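Local coordinates for SusD-like carbohydrate binding protein BF1063 (Bacteroides fragilis NCTC 9343, PDB 3I4G) that probably binds carbohydrate at the outer membrane of the bacterium, serving glycan capture in the manner of SusD-like lipoproteins, at residues M55-R67 with G277-E289. Numbering follows the deposited sequence.
Sequences MMEHLSDNAFDRR and GWSLVNPAADLYE
Phe64 and Asn282 form the central hydrogen-bonded pair of a buried, two-stranded antiparallel sheet, 63-65 with 281-283, which ties the N-terminal part of this SusD-like fold to its later SusD-family region. Phe64 N gives a short bond to Asn282 O (2.8 Å), while the return bond from Asn282 N to Phe64 O is longer, 3.3 Å. Pairing continues past both strand ends, with Ala284 N on Asn62 O and Arg66 N on Leu280 O. Arg66 CG lies anti to the backbone N (chi1 -163°) and the chain folds at chi2 and chi3, bringing NH1 to Trp278 O (2.9 Å) from above the carbonyl plane; NH2 meets a bound buffer sulfonate. Beside it, Leu280 lays CD2 over the Arg67 guanidinium and presses CD1 against Asp65 OD1 (3.4 Å). Arg67 holds the Asp65 carboxylate side-on through NE and NH2, and His58 ND1 bonds to Asp65 OD2 (2.8 Å) from above the carboxylate plane. The His58 ring thereby turns NE2 onto Val281, 3.6 Å from CG2, where the selenomethionine Met55 CE also packs. Beyond the sheet's other end, a water donates to Asp61 OD2 and Asp286 OD2, salt-bridged to Arg454 and Arg445 respectively. Water and arginines probably offset the carboxylates' repulsion, whereas His58 NE2, buried without a polar partner, is probably unprotonated.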
HETATM    1  N   MSE A  55      -5.032   3.775   1.965  1.00  8.85           N
HETATM    2  CA  MSE A  55      -6.173   3.458   2.806  1.00  9.92           C
HETATM    3  C   MSE A  55      -6.623   2.021   2.734  1.00 10.29           C
HETATM    4  O   MSE A  55      -7.460   1.642   3.566  1.00 10.43           O
HETATM    5  CB  MSE A  55      -7.324   4.408   2.521  1.00  9.95           C
HETATM    6  CG  MSE A  55      -6.970   5.846   2.870  1.00  9.16           C
HETATM    7 SE   MSE A  55      -8.434   7.077   2.603  0.75 10.56          SE
HETATM    8  CE  MSE A  55      -7.715   8.568   3.477  1.00 16.28           C
HETATM    9  N   MSE A  56      -6.056   1.191   1.860  1.00 10.57           N
HETATM   10  CA  MSE A  56      -6.293  -0.234   1.983  1.00  9.48           C
HETATM   11  C   MSE A  56      -5.790  -0.730   3.326  1.00  9.64           C
HETATM   12  O   MSE A  56      -6.168  -1.815   3.747  1.00 10.42           O
HETATM   13  CB  MSE A  56      -5.631  -1.067   0.877  1.00 14.27           C
HETATM   14  CG  MSE A  56      -6.294  -0.956  -0.426  1.00 13.22           C
HETATM   15 SE   MSE A  56      -5.764  -2.397  -1.624  0.75  9.15          SE
HETATM   16  CE  MSE A  56      -7.435  -3.368  -1.838  1.00 10.30           C
ATOM     17  N   GLU A  57      -4.938   0.019   4.022  1.00  9.15           N
ATOM     18  CA  GLU A  57      -4.523  -0.426   5.344  1.00  8.88           C
ATOM     19  C   GLU A  57      -5.727  -0.535   6.282  1.00  9.71           C
ATOM     20  O   GLU A  57      -5.689  -1.298   7.250  1.00  8.97           O
ATOM     21  CB  GLU A  57      -3.460   0.514   5.940  1.00 10.23           C
ATOM     22  CG  GLU A  57      -2.386  -0.197   6.686  1.00 11.61           C
ATOM     23  CD  GLU A  57      -1.312  -0.799   5.825  1.00 10.79           C
ATOM     24  OE1 GLU A  57      -1.489  -1.007   4.618  1.00 13.20           O
ATOM     25  OE2 GLU A  57      -0.286  -1.141   6.377  1.00 11.86           O
ATOM     26  N   HIS A  58      -6.780   0.212   6.005  1.00  8.66           N
ATOM     27  CA  HIS A  58      -8.025   0.112   6.775  1.00  9.08           C
ATOM     28  C   HIS A  58      -8.713  -1.233   6.695  1.00  6.82           C
ATOM     29  O   HIS A  58      -9.593  -1.525   7.522  1.00  8.82           O
ATOM     30  CB  HIS A  58      -9.060   1.171   6.328  1.00  8.71           C
ATOM     31  CG  HIS A  58      -8.574   2.572   6.414  1.00  9.10           C
ATOM     32  ND1 HIS A  58      -9.313   3.639   5.950  1.00  9.85           N
ATOM     33  CD2 HIS A  58      -7.386   3.075   6.823  1.00 10.30           C
ATOM     34  CE1 HIS A  58      -8.617   4.753   6.137  1.00 11.84           C
ATOM     35  NE2 HIS A  58      -7.437   4.439   6.643  1.00 12.57           N
ATOM     36  N   LEU A  59      -8.336  -2.041   5.708  1.00  8.94           N
ATOM     37  CA  LEU A  59      -8.888  -3.363   5.511  1.00  9.67           C
ATOM     38  C   LEU A  59      -8.066  -4.424   6.206  1.00  9.36           C
ATOM     39  O   LEU A  59      -8.390  -5.607   6.118  1.00  9.21           O
ATOM     40  CB  LEU A  59      -8.894  -3.669   4.008  1.00  8.60           C
ATOM     41  CG  LEU A  59      -9.574  -2.635   3.117  1.00 11.71           C
ATOM     42  CD1 LEU A  59      -9.576  -3.127   1.643  1.00 12.73           C
ATOM     43  CD2 LEU A  59     -10.998  -2.273   3.588  1.00 12.85           C
ATOM     44  N   SER A  60      -6.976  -4.022   6.844  1.00  9.38           N
ATOM     45  CA  SER A  60      -6.016  -4.922   7.444  1.00  8.65           C
ATOM     46  C   SER A  60      -6.016  -4.812   8.964  1.00  7.54           C
ATOM     47  O   SER A  60      -6.684  -3.959   9.537  1.00  9.65           O
ATOM     48  CB  SER A  60      -4.596  -4.614   6.939  1.00  8.93           C
ATOM     49  OG  SER A  60      -4.036  -3.482   7.549  1.00  9.00           O
ATOM     50  N   ASP A  61      -5.224  -5.674   9.577  1.00  7.59           N
ATOM     51  CA  ASP A  61      -4.978  -5.672  11.007  1.00  8.80           C
ATOM     52  C   ASP A  61      -4.171  -4.456  11.504  1.00  8.55           C
ATOM     53  O   ASP A  61      -4.047  -4.286  12.704  1.00  9.19           O
ATOM     54  CB  ASP A  61      -4.348  -7.013  11.471  1.00  8.89           C
ATOM     55  CG  ASP A  61      -3.123  -7.433  10.694  1.00  8.41           C
ATOM     56  OD1 ASP A  61      -2.883  -6.930   9.563  1.00  9.57           O
ATOM     57  OD2 ASP A  61      -2.414  -8.337  11.173  1.00  9.71           O
ATOM     58  N   ASN A  62      -3.668  -3.639  10.599  1.00  8.35           N
ATOM     59  CA  ASN A  62      -2.896  -2.464  10.958  1.00  8.39           C
ATOM     60  C   ASN A  62      -3.697  -1.224  11.269  1.00  8.09           C
ATOM     61  O   ASN A  62      -3.167  -0.318  11.933  1.00  9.21           O
ATOM     62  CB  ASN A  62      -1.915  -2.084   9.819  1.00  8.11           C
ATOM     63  CG  ASN A  62      -0.697  -2.967   9.714  1.00  7.71           C
ATOM     64  OD1 ASN A  62      -0.422  -3.781  10.590  1.00  8.86           O
ATOM     65  ND2 ASN A  62       0.083  -2.742   8.667  1.00  9.31           N
ATOM     66  N   ALA A  63      -4.944  -1.119  10.804  1.00  7.84           N
ATOM     67  CA  ALA A  63      -5.618   0.168  10.865  1.00  7.46           C
ATOM     68  C   ALA A  63      -7.118   0.004  10.757  1.00  9.17           C
ATOM     69  O   ALA A  63      -7.632  -1.100  10.607  1.00 10.52           O
ATOM     70  CB  ALA A  63      -5.080   1.101   9.779  1.00  9.16           C
ATOM     71  N   PHE A  64      -7.796   1.129  10.858  1.00  9.51           N
ATOM     72  CA  PHE A  64      -9.251   1.211  10.884  1.00  9.50           C
ATOM     73  C   PHE A  64      -9.674   2.455  10.127  1.00 10.04           C
ATOM     74  O   PHE A  64      -8.964   3.450  10.081  1.00 10.69           O
ATOM     75  CB  PHE A  64      -9.703   1.269  12.329  1.00  8.92           C
ATOM     76  CG  PHE A  64     -11.204   1.329  12.543  1.00  8.90           C
ATOM     77  CD1 PHE A  64     -11.957   0.183  12.364  1.00  9.06           C
ATOM     78  CD2 PHE A  64     -11.828   2.448  13.045  1.00  9.28           C
ATOM     79  CE1 PHE A  64     -13.351   0.179  12.596  1.00  9.94           C
ATOM     80  CE2 PHE A  64     -13.190   2.447  13.291  1.00  9.84           C
ATOM     81  CZ  PHE A  64     -13.958   1.307  13.068  1.00 10.02           C
ATOM     82  N   ASP A  65     -10.860   2.389   9.540  1.00  9.10           N
ATOM     83  CA  ASP A  65     -11.438   3.512   8.813  1.00  9.94           C
ATOM     84  C   ASP A  65     -12.308   4.324   9.763  1.00  8.74           C
ATOM     85  O   ASP A  65     -13.208   3.764  10.369  1.00  8.53           O
ATOM     86  CB  ASP A  65     -12.280   2.971   7.653  1.00  9.43           C
ATOM     87  CG  ASP A  65     -12.616   4.010   6.652  1.00 11.69           C
ATOM     88  OD1 ASP A  65     -13.441   4.865   6.947  1.00 11.18           O
ATOM     89  OD2 ASP A  65     -12.059   4.020   5.540  1.00 11.02           O
ATOM     90  N   ARG A  66     -12.048   5.624   9.895  1.00  8.00           N
ATOM     91  CA  ARG A  66     -12.835   6.461  10.830  1.00  8.24           C
ATOM     92  C   ARG A  66     -14.313   6.377  10.519  1.00  8.98           C
ATOM     93  O   ARG A  66     -15.113   6.638  11.398  1.00  9.62           O
ATOM     94  CB  ARG A  66     -12.384   7.922  10.764  1.00  9.63           C
ATOM     95  CG  ARG A  66     -12.824   8.796  11.952  1.00 10.05           C
ATOM     96  CD  ARG A  66     -13.081  10.267  11.578  1.00 10.79           C
ATOM     97  NE  ARG A  66     -14.255  10.313  10.731  1.00 11.16           N
ATOM     98  CZ  ARG A  66     -14.290  10.645   9.462  1.00 12.25           C
ATOM     99  NH1 ARG A  66     -13.258  11.212   8.845  1.00 12.48           N
ATOM    100  NH2 ARG A  66     -15.438  10.495   8.813  1.00 13.91           N
ATOM    101  N   ARG A  67     -14.688   6.141   9.253  1.00  7.98           N
ATOM    102  CA  ARG A  67     -16.116   6.072   8.893  1.00  9.35           C
ATOM    103  C   ARG A  67     -16.805   4.878   9.564  1.00  8.88           C
ATOM    104  O   ARG A  67     -18.037   4.850   9.627  1.00 11.14           O
ATOM    105  CB  ARG A  67     -16.321   6.050   7.376  1.00  8.05           C
ATOM    106  CG  ARG A  67     -15.818   7.344   6.739  1.00  9.54           C
ATOM    107  CD  ARG A  67     -15.698   7.332   5.247  1.00  9.60           C
ATOM    108  NE  ARG A  67     -14.683   6.385   4.825  1.00 10.56           N
ATOM    109  CZ  ARG A  67     -14.237   6.244   3.594  1.00 10.71           C
ATOM    110  NH1 ARG A  67     -14.749   6.957   2.597  1.00 10.13           N
ATOM    111  NH2 ARG A  67     -13.286   5.367   3.349  1.00 10.41           N
ATOM    112  N   GLY A 277      -7.291  18.651   9.419  1.00 10.50           N
ATOM    113  CA  GLY A 277      -7.718  17.434   8.735  1.00  9.83           C
ATOM    114  C   GLY A 277      -8.879  16.716   9.361  1.00  9.35           C
ATOM    115  O   GLY A 277      -9.330  17.059  10.450  1.00  8.82           O
ATOM    116  N   TRP A 278      -9.342  15.656   8.687  1.00  8.39           N
ATOM    117  CA  TRP A 278     -10.541  14.915   9.056  1.00  9.42           C
ATOM    118  C   TRP A 278     -10.273  13.576   9.762  1.00 10.25           C
ATOM    119  O   TRP A 278     -11.221  12.842  10.069  1.00  9.70           O
ATOM    120  CB  TRP A 278     -11.406  14.697   7.809  1.00  9.16           C
ATOM    121  CG  TRP A 278     -11.870  15.976   7.150  1.00  9.32           C
ATOM    122  CD1 TRP A 278     -12.087  17.185   7.757  1.00 11.77           C
ATOM    123  CD2 TRP A 278     -12.245  16.133   5.786  1.00  9.78           C
ATOM    124  NE1 TRP A 278     -12.560  18.098   6.831  1.00 11.96           N
ATOM    125  CE2 TRP A 278     -12.653  17.481   5.613  1.00 11.27           C
ATOM    126  CE3 TRP A 278     -12.232  15.279   4.679  1.00 10.20           C
ATOM    127  CZ2 TRP A 278     -13.087  17.977   4.367  1.00 11.64           C
ATOM    128  CZ3 TRP A 278     -12.667  15.781   3.455  1.00 12.02           C
ATOM    129  CH2 TRP A 278     -13.041  17.108   3.307  1.00 11.62           C
ATOM    130  N   SER A 279      -9.008  13.225   9.998  1.00  9.36           N
ATOM    131  CA  SER A 279      -8.645  12.021  10.769  1.00  8.47           C
ATOM    132  C   SER A 279      -9.232  10.747  10.205  1.00  9.25           C
ATOM    133  O   SER A 279      -9.666   9.876  10.946  1.00  9.87           O
ATOM    134  CB  SER A 279      -9.053  12.157  12.250  1.00  8.65           C
ATOM    135  OG  SER A 279      -8.483  13.321  12.848  1.00  9.17           O
ATOM    136  N   LEU A 280      -9.234  10.582   8.889  1.00  9.61           N
ATOM    137  CA  LEU A 280      -9.847   9.357   8.317  1.00  9.54           C
ATOM    138  C   LEU A 280      -9.010   8.102   8.561  1.00 10.48           C
ATOM    139  O   LEU A 280      -9.560   7.032   8.745  1.00 10.66           O
ATOM    140  CB  LEU A 280     -10.124   9.547   6.825  1.00  9.92           C
ATOM    141  CG  LEU A 280     -10.871   8.388   6.146  1.00 11.59           C
ATOM    142  CD1 LEU A 280     -12.174   8.067   6.851  1.00 13.32           C
ATOM    143  CD2 LEU A 280     -11.137   8.654   4.665  1.00 12.70           C
ATOM    144  N   VAL A 281      -7.673   8.229   8.512  1.00 10.50           N
ATOM    145  CA  VAL A 281      -6.715   7.097   8.649  1.00 10.82           C
ATOM    146  C   VAL A 281      -6.328   6.866  10.099  1.00 11.51           C
ATOM    147  O   VAL A 281      -5.740   7.730  10.708  1.00 11.76           O
ATOM    148  CB  VAL A 281      -5.450   7.345   7.806  1.00 13.50           C
ATOM    149  CG1 VAL A 281      -4.514   6.151   7.931  1.00 16.26           C
ATOM    150  CG2 VAL A 281      -5.837   7.622   6.375  1.00 12.96           C
ATOM    151  N   ASN A 282      -6.715   5.721  10.697  1.00 11.17           N
ATOM    152  CA  ASN A 282      -6.517   5.458  12.130  1.00  9.73           C
ATOM    153  C   ASN A 282      -5.774   4.139  12.422  1.00  8.60           C
ATOM    154  O   ASN A 282      -6.379   3.061  12.394  1.00  9.06           O
ATOM    155  CB  ASN A 282      -7.898   5.386  12.829  1.00  9.52           C
ATOM    156  CG  ASN A 282      -8.794   6.619  12.688  1.00  9.22           C
ATOM    157  OD1 ASN A 282      -9.976   6.520  12.989  1.00  9.24           O
ATOM    158  ND2 ASN A 282      -8.241   7.793  12.342  1.00 11.02           N
ATOM    159  N   PRO A 283      -4.460   4.190  12.682  1.00  8.07           N
ATOM    160  CA  PRO A 283      -3.736   2.967  13.047  1.00  7.05           C
ATOM    161  C   PRO A 283      -4.338   2.286  14.254  1.00  8.12           C
ATOM    162  O   PRO A 283      -4.894   2.928  15.121  1.00  8.92           O
ATOM    163  CB  PRO A 283      -2.316   3.478  13.331  1.00  9.21           C
ATOM    164  CG  PRO A 283      -2.203   4.757  12.519  1.00  8.89           C
ATOM    165  CD  PRO A 283      -3.587   5.357  12.588  1.00  8.14           C
ATOM    166  N   ALA A 284      -4.232   0.970  14.287  1.00  8.90           N
ATOM    167  CA  ALA A 284      -4.778   0.152  15.345  1.00  8.99           C
ATOM    168  C   ALA A 284      -3.747  -0.337  16.348  1.00  8.43           C
ATOM    169  O   ALA A 284      -2.542  -0.394  16.078  1.00  8.71           O
ATOM    170  CB  ALA A 284      -5.452  -1.082  14.738  1.00 10.21           C
ATOM    171  N   ALA A 285      -4.232  -0.755  17.515  1.00  7.98           N
ATOM    172  CA  ALA A 285      -3.372  -1.311  18.568  1.00  8.26           C
ATOM    173  C   ALA A 285      -2.511  -2.454  18.065  1.00  9.03           C
ATOM    174  O   ALA A 285      -1.366  -2.566  18.480  1.00  9.41           O
ATOM    175  CB  ALA A 285      -4.196  -1.791  19.788  1.00  8.44           C
ATOM    176  N   ASP A 286      -3.038  -3.362  17.236  1.00  8.22           N
ATOM    177  CA  ASP A 286      -2.234  -4.518  16.848  1.00  7.53           C
ATOM    178  C   ASP A 286      -0.979  -4.103  16.092  1.00  8.64           C
ATOM    179  O   ASP A 286       0.052  -4.782  16.192  1.00  8.83           O
ATOM    180  CB  ASP A 286      -3.057  -5.504  16.028  1.00  8.07           C
ATOM    181  CG  ASP A 286      -2.403  -6.835  15.904  1.00  8.67           C
ATOM    182  OD1 ASP A 286      -2.283  -7.559  16.918  1.00 10.13           O
ATOM    183  OD2 ASP A 286      -2.032  -7.173  14.764  1.00  9.75           O
ATOM    184  N   LEU A 287      -1.045  -3.007  15.321  1.00  8.08           N
ATOM    185  CA  LEU A 287       0.190  -2.488  14.689  1.00  9.13           C
ATOM    186  C   LEU A 287       1.094  -1.856  15.764  1.00  7.83           C
ATOM    187  O   LEU A 287       2.295  -2.141  15.814  1.00  8.46           O
ATOM    188  CB  LEU A 287      -0.124  -1.473  13.603  1.00  8.89           C
ATOM    189  CG  LEU A 287       1.087  -0.736  13.029  1.00  9.30           C
ATOM    190  CD1 LEU A 287       2.166  -1.687  12.457  1.00  9.28           C
ATOM    191  CD2 LEU A 287       0.656   0.293  11.956  1.00  9.87           C
ATOM    192  N   TYR A 288       0.549  -0.966  16.583  1.00  8.91           N
ATOM    193  CA  TYR A 288       1.320  -0.391  17.668  1.00  8.98           C
ATOM    194  C   TYR A 288       2.109  -1.434  18.469  1.00  9.60           C
ATOM    195  O   TYR A 288       3.281  -1.214  18.801  1.00  8.97           O
ATOM    196  CB  TYR A 288       0.421   0.435  18.616  1.00  9.83           C
ATOM    197  CG  TYR A 288       1.124   0.750  19.901  1.00  9.55           C
ATOM    198  CD1 TYR A 288       2.142   1.708  19.916  1.00 11.36           C
ATOM    199  CD2 TYR A 288       0.839   0.085  21.085  1.00  9.68           C
ATOM    200  CE1 TYR A 288       2.835   1.975  21.077  1.00 11.15           C
ATOM    201  CE2 TYR A 288       1.574   0.370  22.254  1.00 10.12           C
ATOM    202  CZ  TYR A 288       2.570   1.307  22.193  1.00 10.71           C
ATOM    203  OH  TYR A 288       3.322   1.640  23.336  1.00 15.56           O
ATOM    204  N   GLU A 289       1.489  -2.556  18.774  1.00  8.35           N
ATOM    205  CA  GLU A 289       2.082  -3.616  19.574  1.00  8.14           C
ATOM    206  C   GLU A 289       3.115  -4.468  18.839  1.00  8.97           C
ATOM    207  O   GLU A 289       3.833  -5.233  19.469  1.00  9.85           O
ATOM    208  CB  GLU A 289       0.970  -4.541  20.074  1.00  9.47           C
ATOM    209  CG  GLU A 289       0.018  -3.865  21.035  1.00  9.30           C
ATOM    210  CD  GLU A 289      -1.296  -4.577  21.207  1.00 10.28           C
ATOM    211  OE1 GLU A 289      -1.446  -5.731  20.732  1.00 12.13           O
ATOM    212  OE2 GLU A 289      -2.205  -3.968  21.792  1.00  9.13           O
TER
HETATM  213  O   HOH W   1      -2.298  -9.545  13.543  1.00 10.89           O